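Local coordinates for protein Alpha/beta hydrolase (Enterobacter asburiae, PDB 6KMO) that hydrolyses carboxylic esters as an esterase or lipase of the alpha/beta hydrolase fold, probably through a serine nucleophile, at residues A[139-144]-A[239-244]; A[46-51]-A[231-236]; A[54-59]-A[110-115]. The protein carries 2 engineered substitutions. All blocks are in the same frame, centred on the assembly; numbering follows the deposited sequence.

Contact 1 of 3, residues A[139-144]-A[239-244]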
loop_
_atom_site.group_PDB
_atom_site.type_symbol
_atom_site.label_atom_id
_atom_site.label_comp_id
_atom_site.label_asym_id
_atom_site.label_seq_id
_atom_site.Cartn_x
_atom_site.Cartn_y
_atom_site.Cartn_z
ATOM N N THR A 139 29.587 8.677 -1.283
ATOM C CA THR A 139 30.715 8.107 -0.548
ATOM C C THR A 139 30.217 7.390 0.700
ATOM O O THR A 139 29.443 7.978 1.472
ATOM C CB THR A 139 31.695 9.204 -0.135
ATOM O OG1 THR A 139 32.108 9.932 -1.297
ATOM C CG2 THR A 139 32.918 8.600 0.548
ATOM N N PRO A 140 30.642 6.143 0.937
ATOM C CA PRO A 140 30.196 5.420 2.134
ATOM C C PRO A 140 30.823 5.977 3.401
ATOM O O PRO A 140 31.827 6.694 3.388
ATOM C CB PRO A 140 30.683 3.987 1.907
ATOM C CG PRO A 140 31.146 3.915 0.490
ATOM C CD PRO A 140 31.495 5.302 0.078
ATOM N N SER A 141 30.223 5.600 4.518
ATOM C CA SER A 141 30.802 5.766 5.838
ATOM C C SER A 141 31.502 4.479 6.259
ATOM O O SER A 141 31.087 3.382 5.872
ATOM C CB SER A 141 29.715 6.109 6.863
ATOM O OG SER A 141 29.112 7.368 6.564
ATOM N N PRO A 142 32.569 4.561 7.075
ATOM C CA PRO A 142 33.106 5.763 7.712
ATOM C C PRO A 142 34.123 6.538 6.890
ATOM O O PRO A 142 34.698 7.495 7.406
ATOM C CB PRO A 142 33.760 5.193 8.972
ATOM C CG PRO A 142 34.256 3.861 8.542
ATOM C CD PRO A 142 33.195 3.337 7.598
ATOM N N GLU A 143 34.346 6.147 5.637
ATOM C CA GLU A 143 35.269 6.909 4.791
ATOM C C GLU A 143 34.865 8.374 4.766
ATOM O O GLU A 143 35.716 9.276 4.834
ATOM C CB GLU A 143 35.274 6.328 3.379
ATOM C CG GLU A 143 36.009 4.968 3.231
ATOM C CD GLU A 143 35.209 3.707 3.622
ATOM O OE1 GLU A 143 34.106 3.773 4.213
ATOM O OE2 GLU A 143 35.730 2.599 3.331
ATOM N N ALA A 144 33.566 8.634 4.673
ATOM C CA ALA A 144 32.999 9.953 4.841
ATOM C C ALA A 144 31.987 9.895 5.974
ATOM O O ALA A 144 31.405 8.841 6.267
ATOM C CB ALA A 144 32.297 10.434 3.571
ATOM N N ASP A 239 26.677 5.353 14.274
ATOM C CA ASP A 239 27.976 5.712 14.831
ATOM C C ASP A 239 29.022 5.896 13.738
ATOM O O ASP A 239 29.899 6.753 13.856
ATOM C CB ASP A 239 28.450 4.654 15.826
ATOM C CG ASP A 239 27.709 4.695 17.157
ATOM O OD1 ASP A 239 26.971 5.661 17.448
ATOM O OD2 ASP A 239 27.877 3.735 17.939
ATOM N N ASN A 240 28.964 5.084 12.680
ATOM C CA ASN A 240 29.886 5.257 11.564
ATOM C C ASN A 240 29.570 6.506 10.757
ATOM O O ASN A 240 30.477 7.103 10.166
ATOM C CB ASN A 240 29.842 4.015 10.667
ATOM C CG ASN A 240 30.711 2.887 11.182
ATOM O OD1 ASN A 240 31.929 2.888 10.984
ATOM N ND2 ASN A 240 30.102 1.928 11.866
ATOM N N TYR A 241 28.302 6.915 10.722
ATOM C CA TYR A 241 27.870 8.086 9.961
ATOM C C TYR A 241 28.255 9.383 10.668
ATOM O O TYR A 241 28.873 10.265 10.069
ATOM C CB TYR A 241 26.360 8.014 9.807
ATOM C CG TYR A 241 25.737 9.001 8.863
ATOM C CD1 TYR A 241 26.222 9.188 7.571
ATOM C CD2 TYR A 241 24.609 9.724 9.249
ATOM C CE1 TYR A 241 25.594 10.054 6.696
ATOM C CE2 TYR A 241 23.965 10.593 8.366
ATOM C CZ TYR A 241 24.461 10.744 7.092
ATOM O OH TYR A 241 23.845 11.574 6.188
ATOM N N THR A 242 27.859 9.538 11.926
ATOM C CA THR A 242 28.286 10.666 12.738
ATOM C C THR A 242 27.939 10.407 14.194
ATOM O O THR A 242 26.798 10.061 14.511
ATOM C CB THR A 242 27.645 11.981 12.309
ATOM O OG1 THR A 242 28.011 12.969 13.292
ATOM C CG2 THR A 242 26.136 11.920 12.223
ATOM N N THR A 243 28.912 10.600 15.080
ATOM C CA THR A 243 28.668 10.495 16.513
ATOM C C THR A 243 28.367 11.842 17.145
ATOM O O THR A 243 28.248 11.923 18.372
ATOM C CB THR A 243 29.877 9.883 17.213
ATOM O OG1 THR A 243 31.043 10.638 16.879
ATOM C CG2 THR A 243 30.068 8.428 16.811
ATOM N N SER A 244 28.240 12.896 16.355
ATOM C CA SER A 244 27.975 14.222 16.888
ATOM C C SER A 244 26.518 14.364 17.305
ATOM O O SER A 244 25.605 14.149 16.501
ATOM C CB SER A 244 28.299 15.264 15.823
ATOM O OG SER A 244 27.759 16.529 16.162
#
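Ser-141 and Pro-142 pack against the last turn of helix 231-241, meeting Asn-240 and Tyr-241 by van der Waals contact that buries 181 Å² in all. Ser-141 points its CB at the backbone oxygen of Asn-240, with CB to O at 3.5 Å. Its hydroxyl comes to the edge of the Tyr-241 ring, near the ring plane, where OG lies 3.6 Å from CD1. Pro-142 and Asn-240 run side by side and point the same way: OD1 of Asn-240 borders the CB, CG and CD carbons of the proline ring, closest to CG at 3.5 Å. A cis peptide bond joins Ser-141 to Pro-142, turning the chain sharply between the two residues that touch the helix. The loop joins strand 132-136 to helix 148-163, and its Ser-Pro-Glu sequence resembles the Ala-Pro-Glu element of hormone-sensitive-lipase relatives. Helix 231-241 probably belongs to the cap of this alpha/beta hydrolase. Ser-141 OG is bonded within its own loop: held beside its own backbone N (chi1 -64°), it donates to Ala-144 O at 2.7 Å, 25° out of the carbonyl plane, while Ala-144 N bonds Pro-140 O at 2.9 Å; together they fold the loop into a compact turn. Asn-240 ND2 turns back along the helix to Trp-236 O, and its backbone O receives a weak bond from His-145 ND1. Beyond the helix end Thr-242 forms an ST turn, its OG1 accepting from Ser-244 N at 3.1 Å. Tyr-241 also stacks on Trp-110, carrying the packing deeper into the protein.

Contact 2 of 3, residues A[46-51]-A[231-236]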
loop_
_atom_site.group_PDB
_atom_site.type_symbol
_atom_site.label_atom_id
_atom_site.label_comp_id
_atom_site.label_asym_id
_atom_site.label_seq_id
_atom_site.Cartn_x
_atom_site.Cartn_y
_atom_site.Cartn_z
ATOM N N PRO A 46 27.871 -11.002 15.020
ATOM C CA PRO A 46 26.989 -9.879 14.691
ATOM C C PRO A 46 27.690 -8.881 13.786
ATOM O O PRO A 46 28.892 -8.633 13.904
ATOM C CB PRO A 46 26.668 -9.269 16.059
ATOM C CG PRO A 46 26.933 -10.370 17.055
ATOM C CD PRO A 46 28.071 -11.142 16.476
ATOM N N MET A 47 26.906 -8.280 12.880
ATOM C CA MET A 47 27.478 -7.374 11.890
ATOM C C MET A 47 28.248 -6.234 12.550
ATOM O O MET A 47 29.288 -5.814 12.040
ATOM C CB MET A 47 26.392 -6.809 10.971
ATOM C CG MET A 47 26.956 -5.811 9.934
ATOM S SD MET A 47 25.743 -5.204 8.677
ATOM C CE MET A 47 25.681 -6.663 7.638
ATOM N N GLU A 48 27.745 -5.712 13.676
ATOM C CA GLU A 48 28.402 -4.578 14.317
ATOM C C GLU A 48 29.781 -4.920 14.860
ATOM O O GLU A 48 30.507 -4.000 15.264
ATOM C CB GLU A 48 27.509 -3.962 15.395
ATOM C CG GLU A 48 27.288 -4.804 16.651
ATOM C CD GLU A 48 26.164 -5.829 16.570
ATOM O OE1 GLU A 48 25.563 -6.001 15.483
ATOM O OE2 GLU A 48 25.867 -6.459 17.606
ATOM N N GLN A 49 30.162 -6.193 14.880
ATOM C CA GLN A 49 31.511 -6.608 15.261
ATOM C C GLN A 49 32.421 -6.815 14.060
ATOM O O GLN A 49 33.594 -7.185 14.231
ATOM C CB GLN A 49 31.444 -7.891 16.093
ATOM C CG GLN A 49 30.764 -7.699 17.435
ATOM C CD GLN A 49 30.623 -8.990 18.209
ATOM O OE1 GLN A 49 31.336 -9.967 17.957
ATOM N NE2 GLN A 49 29.685 -9.011 19.134
ATOM N N MET A 50 31.921 -6.583 12.847
ATOM C CA MET A 50 32.700 -6.773 11.632
ATOM C C MET A 50 33.405 -5.480 11.235
ATOM O O MET A 50 33.034 -4.380 11.654
ATOM C CB MET A 50 31.777 -7.189 10.480
ATOM C CG MET A 50 31.130 -8.549 10.624
ATOM S SD MET A 50 30.005 -8.963 9.222
ATOM C CE MET A 50 29.344 -10.506 9.841
ATOM N N THR A 51 34.425 -5.612 10.391
ATOM C CA THR A 51 34.959 -4.433 9.741
ATOM C C THR A 51 33.954 -3.951 8.700
ATOM O O THR A 51 33.095 -4.716 8.257
ATOM C CB THR A 51 36.265 -4.749 9.031
ATOM O OG1 THR A 51 36.019 -5.656 7.965
ATOM C CG2 THR A 51 37.278 -5.380 9.998
ATOM N N LYS A 231 18.652 -3.574 16.376
ATOM C CA LYS A 231 18.937 -2.316 17.061
ATOM C C LYS A 231 20.434 -2.041 17.098
ATOM O O LYS A 231 20.871 -0.916 16.835
ATOM C CB LYS A 231 18.352 -2.341 18.478
ATOM C CG LYS A 231 18.598 -1.058 19.264
ATOM C CD LYS A 231 18.009 -1.134 20.672
ATOM C CE LYS A 231 16.507 -1.064 20.653
ATOM N NZ LYS A 231 15.966 -0.989 22.051
ATOM N N ASN A 232 21.246 -3.057 17.410
ATOM C CA ASN A 232 22.688 -2.824 17.473
ATOM C C ASN A 232 23.263 -2.478 16.106
ATOM O O ASN A 232 24.213 -1.692 16.025
ATOM C CB ASN A 232 23.396 -4.042 18.063
ATOM C CG ASN A 232 23.273 -4.105 19.559
ATOM O OD1 ASN A 232 22.909 -3.144 20.200
ATOM N ND2 ASN A 232 23.584 -5.262 20.119
ATOM N N MET A 233 22.730 -3.054 15.031
ATOM C CA MET A 233 23.159 -2.649 13.694
ATOM C C MET A 233 22.854 -1.173 13.462
ATOM O O MET A 233 23.693 -0.425 12.950
ATOM C CB MET A 233 22.483 -3.513 12.630
ATOM C CG MET A 233 23.094 -4.916 12.474
ATOM S SD MET A 233 22.010 -6.166 11.604
ATOM C CE MET A 233 21.984 -5.483 9.956
ATOM N N MET A 234 21.648 -0.734 13.815
ATOM C CA MET A 234 21.280 0.661 13.609
ATOM C C MET A 234 22.191 1.598 14.394
ATOM O O MET A 234 22.590 2.657 13.890
ATOM C CB MET A 234 19.818 0.898 13.973
ATOM C CG MET A 234 18.816 0.502 12.875
ATOM S SD MET A 234 19.099 1.226 11.169
ATOM C CE MET A 234 19.412 2.992 11.633
ATOM N N LYS A 235 22.529 1.234 15.635
ATOM C CA LYS A 235 23.433 2.070 16.419
ATOM C C LYS A 235 24.809 2.144 15.770
ATOM O O LYS A 235 25.432 3.218 15.732
ATOM C CB LYS A 235 23.541 1.538 17.846
ATOM C CG LYS A 235 22.295 1.758 18.679
ATOM C CD LYS A 235 22.439 1.149 20.075
ATOM C CE LYS A 235 21.226 1.444 20.916
ATOM N NZ LYS A 235 21.342 0.852 22.294
ATOM N N TRP A 236 25.285 1.017 15.233
ATOM C CA TRP A 236 26.577 0.967 14.555
ATOM C C TRP A 236 26.561 1.812 13.286
ATOM O O TRP A 236 27.522 2.531 12.981
ATOM C CB TRP A 236 26.921 -0.490 14.240
ATOM C CG TRP A 236 28.272 -0.739 13.679
ATOM C CD1 TRP A 236 29.473 -0.535 14.295
ATOM C CD2 TRP A 236 28.577 -1.289 12.395
ATOM N NE1 TRP A 236 30.498 -0.904 13.470
ATOM C CE2 TRP A 236 29.975 -1.375 12.293
ATOM C CE3 TRP A 236 27.796 -1.716 11.312
ATOM C CZ2 TRP A 236 30.613 -1.872 11.172
ATOM C CZ3 TRP A 236 28.442 -2.199 10.195
ATOM C CH2 TRP A 236 29.829 -2.276 10.136
HETATM O O HOH W 1 24.085 -8.019 18.750
#
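The indole of Trp-236 lies with one face against the turn formed by Met-47 and Glu-48. Glu-48 CA makes a CH-pi contact over that face, 3.9 Å from the centroid of the five-membered ring and 14° off its normal, and the carbonyl oxygens of Met-47 and Glu-48 lie over the same face. Met-50 O approaches the six-membered ring obliquely, 3.5 Å from CZ2. The 3-10 turn 47-49 leads into helix 52-63, and it meets helix 231-241 in what is probably the cap region above the alpha/beta hydrolase core. Trp-236 has CG anti to its backbone N (chi1 -174°), which swings the indole off the helix and across the turn, where its CH2 end also reaches Ala-55. NE1 lies 3.6 Å from Glu-48 O, but the oxygen is above the ring rather than in line with the N-H, so the pair is packing and not a hydrogen bond.

The inward side is apolar. Met-47 CG touches Trp-236 CZ3 at 3.9 Å, the two side chains crossing at about a right angle, and Met-47 SD sits 4.0 Å from Met-233 CE. Met-47 also touches Leu-112 and Val-58.

The outward side is polar. Glu-48 bends at chi2, which lays its carboxylate against the CB of Asn-232, with its plane 67° from that of the Asn-232 amide. The carboxylate and the amide are joined through a water that donates to Glu-48 OE2 at 2.6 Å and accepts from Asn-232 ND2 at 3.1 Å.

Contact 3 of 3, residues A[54-59]-A[110-115]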
loop_
_atom_site.group_PDB
_atom_site.type_symbol
_atom_site.label_atom_id
_atom_site.label_comp_id
_atom_site.label_asym_id
_atom_site.label_seq_id
_atom_site.Cartn_x
_atom_site.Cartn_y
_atom_site.Cartn_z
ATOM N N GLU A 54 34.093 -6.408 5.781
ATOM C CA GLU A 54 33.402 -7.664 6.031
ATOM C C GLU A 54 31.893 -7.480 5.952
ATOM O O GLU A 54 31.188 -8.306 5.352
ATOM C CB GLU A 54 33.788 -8.201 7.413
ATOM C CG GLU A 54 35.206 -8.737 7.500
ATOM C CD GLU A 54 35.647 -9.004 8.927
ATOM O OE1 GLU A 54 35.064 -8.428 9.870
ATOM O OE2 GLU A 54 36.599 -9.798 9.105
ATOM N N ALA A 55 31.378 -6.410 6.566
ATOM C CA ALA A 55 29.939 -6.172 6.567
ATOM C C ALA A 55 29.432 -5.918 5.156
ATOM O O ALA A 55 28.366 -6.408 4.778
ATOM C CB ALA A 55 29.626 -4.976 7.465
ATOM N N ARG A 56 30.183 -5.157 4.365
ATOM C CA ARG A 56 29.778 -4.902 2.988
ATOM C C ARG A 56 29.633 -6.203 2.212
ATOM O O ARG A 56 28.699 -6.357 1.418
ATOM C CB ARG A 56 30.784 -3.987 2.310
ATOM C CG ARG A 56 30.703 -2.556 2.807
ATOM C CD ARG A 56 31.923 -1.719 2.460
ATOM N NE ARG A 56 31.780 -0.423 3.117
ATOM C CZ ARG A 56 32.752 0.444 3.374
ATOM N NH1 ARG A 56 34.003 0.208 3.009
ATOM N NH2 ARG A 56 32.448 1.572 3.996
ATOM N N GLN A 57 30.541 -7.148 2.439
ATOM C CA GLN A 57 30.511 -8.418 1.715
ATOM C C GLN A 57 29.280 -9.240 2.054
ATOM O O GLN A 57 28.805 -10.013 1.204
ATOM C CB GLN A 57 31.796 -9.199 1.993
ATOM C CG GLN A 57 33.019 -8.535 1.373
ATOM C CD GLN A 57 34.326 -9.161 1.805
ATOM O OE1 GLN A 57 34.537 -9.437 2.988
ATOM N NE2 GLN A 57 35.216 -9.375 0.843
ATOM N N VAL A 58 28.726 -9.082 3.263
ATOM C CA VAL A 58 27.493 -9.780 3.618
ATOM C C VAL A 58 26.367 -9.371 2.680
ATOM O O VAL A 58 25.659 -10.211 2.121
ATOM C CB VAL A 58 27.121 -9.525 5.089
ATOM C CG1 VAL A 58 25.767 -10.138 5.411
ATOM C CG2 VAL A 58 28.196 -10.088 6.011
ATOM N N LEU A 59 26.174 -8.066 2.497
ATOM C CA LEU A 59 25.091 -7.623 1.623
ATOM C C LEU A 59 25.406 -7.936 0.168
ATOM O O LEU A 59 24.517 -8.349 -0.587
ATOM C CB LEU A 59 24.816 -6.133 1.827
ATOM C CG LEU A 59 23.671 -5.579 0.997
ATOM C CD1 LEU A 59 22.339 -6.224 1.345
ATOM C CD2 LEU A 59 23.602 -4.061 1.158
ATOM N N TRP A 110 24.603 3.574 5.529
ATOM C CA TRP A 110 25.716 4.417 5.101
ATOM C C TRP A 110 26.998 3.619 4.883
ATOM O O TRP A 110 27.796 3.953 4.005
ATOM C CB TRP A 110 25.934 5.609 6.034
ATOM C CG TRP A 110 24.730 6.511 6.120
ATOM C CD1 TRP A 110 24.261 7.360 5.159
ATOM C CD2 TRP A 110 23.836 6.649 7.234
ATOM N NE1 TRP A 110 23.139 8.009 5.591
ATOM C CE2 TRP A 110 22.861 7.600 6.869
ATOM C CE3 TRP A 110 23.764 6.058 8.502
ATOM C CZ2 TRP A 110 21.842 7.986 7.723
ATOM C CZ3 TRP A 110 22.760 6.446 9.350
ATOM C CH2 TRP A 110 21.811 7.404 8.969
ATOM N N VAL A 111 27.185 2.547 5.646
ATOM C CA VAL A 111 28.364 1.689 5.516
ATOM C C VAL A 111 28.241 0.749 4.321
ATOM O O VAL A 111 29.218 0.552 3.578
ATOM C CB VAL A 111 28.575 0.914 6.829
ATOM C CG1 VAL A 111 29.800 0.017 6.722
ATOM C CG2 VAL A 111 28.705 1.845 8.005
ATOM N N LEU A 112 27.070 0.158 4.118
ATOM C CA LEU A 112 26.858 -0.881 3.114
ATOM C C LEU A 112 26.173 -0.322 1.877
ATOM O O LEU A 112 25.691 0.809 1.849
ATOM C CB LEU A 112 25.977 -2.007 3.675
ATOM C CG LEU A 112 26.134 -2.423 5.129
ATOM C CD1 LEU A 112 25.096 -3.503 5.449
ATOM C CD2 LEU A 112 27.540 -2.915 5.399
ATOM N N GLY A 113 26.106 -1.150 0.855
ATOM C CA GLY A 113 25.322 -0.844 -0.315
ATOM C C GLY A 113 26.115 -0.166 -1.414
ATOM O O GLY A 113 27.204 0.365 -1.212
ATOM N N ASP A 114 25.519 -0.190 -2.603
ATOM C CA ASP A 114 26.115 0.238 -3.862
ATOM C C ASP A 114 25.072 -0.014 -4.947
ATOM O O ASP A 114 23.921 -0.365 -4.653
ATOM C CB ASP A 114 27.427 -0.496 -4.132
ATOM C CG ASP A 114 27.271 -1.987 -4.242
ATOM O OD1 ASP A 114 26.138 -2.481 -4.393
ATOM O OD2 ASP A 114 28.316 -2.698 -4.230
ATOM N N PHE A 115 25.452 0.187 -6.202
ATOM C CA PHE A 115 24.510 -0.067 -7.286
ATOM C C PHE A 115 24.214 -1.552 -7.468
ATOM O O PHE A 115 23.028 -1.925 -7.487
ATOM C CB PHE A 115 24.937 0.624 -8.586
ATOM C CG PHE A 115 24.026 0.294 -9.748
ATOM C CD1 PHE A 115 22.787 0.909 -9.884
ATOM C CD2 PHE A 115 24.389 -0.668 -10.680
ATOM C CE1 PHE A 115 21.943 0.585 -10.923
ATOM C CE2 PHE A 115 23.538 -0.998 -11.726
ATOM C CZ PHE A 115 22.329 -0.361 -11.859
HETATM O O HOH W 2 27.566 -3.653 0.589
#
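The loop 110-115 continues the His-Gly-Gly-Gly-Trp sequence that ends at Trp-110, a motif that forms the oxyanion hole in relatives of the hormone-sensitive lipase family and probably does so here; helix 52-63 packs against this loop. Arg-56 makes the direct polar link. Its chain, extended from CG to NE, carries NE to the carbonyl of Val-111, where it donates to Val-111 O at 2.8 Å with an N-H...O angle of 167°. The two side chains cross at about a right angle. The oxygen lies close to the guanidinium plane, at its edge, while NE is tilted 26° from the carbonyl plane. NH2 adds a weak second bond to the same oxygen at 3.4 Å. That nitrogen also forms a salt bridge with Glu-143, so one guanidinium ties the loop to the 139-144 loop as well.

Next to this bond, Leu-112 turns a methyl onto the helix: Leu-112 CD2 touches Ala-55 CB at 3.6 Å, and Leu-112 CB meets Leu-59 CD2 at 4.0 Å. Leu-59 reaches on to Gly-113, where its CD2 is 3.9 Å from the amide N. Gly-113 takes a positive phi of 93° with an extended psi, a conformation open mainly to glycine. A water bridges the backbones, donating to Arg-56 O at 3.0 Å and accepting from Gly-113 N. The Val-111 carbonyl thus has its oxygen gripped by a cationic side chain, which would be expected to polarise it and to fix the loop's course just after the putative oxyanion-hole segment.

In the fold
Contact 3 is the buried member of the set, contact 1 is partly buried and contact 2 lies at the surface. Contacts 1 and 2 share helix 231-241, whereas contacts 2 and 3 meet through helix 52-63 and the turn before it, with Met-47 and Trp-236 both on Ala-55. Contacts 1 and 3 join through the Arg-56 to Glu-143 salt bridge and the stack of Tyr-241 on Trp-110. Their chemistry differs with depth: a direct charged hydrogen bond to a backbone carbonyl in contact 3, aromatic and thioether packing with a water-bridged polar fringe in contact 2, and van der Waals touching across contact 1, where the serine hydroxyl bonds within its own loop and the asparagine amide N-H turns back to its own helix.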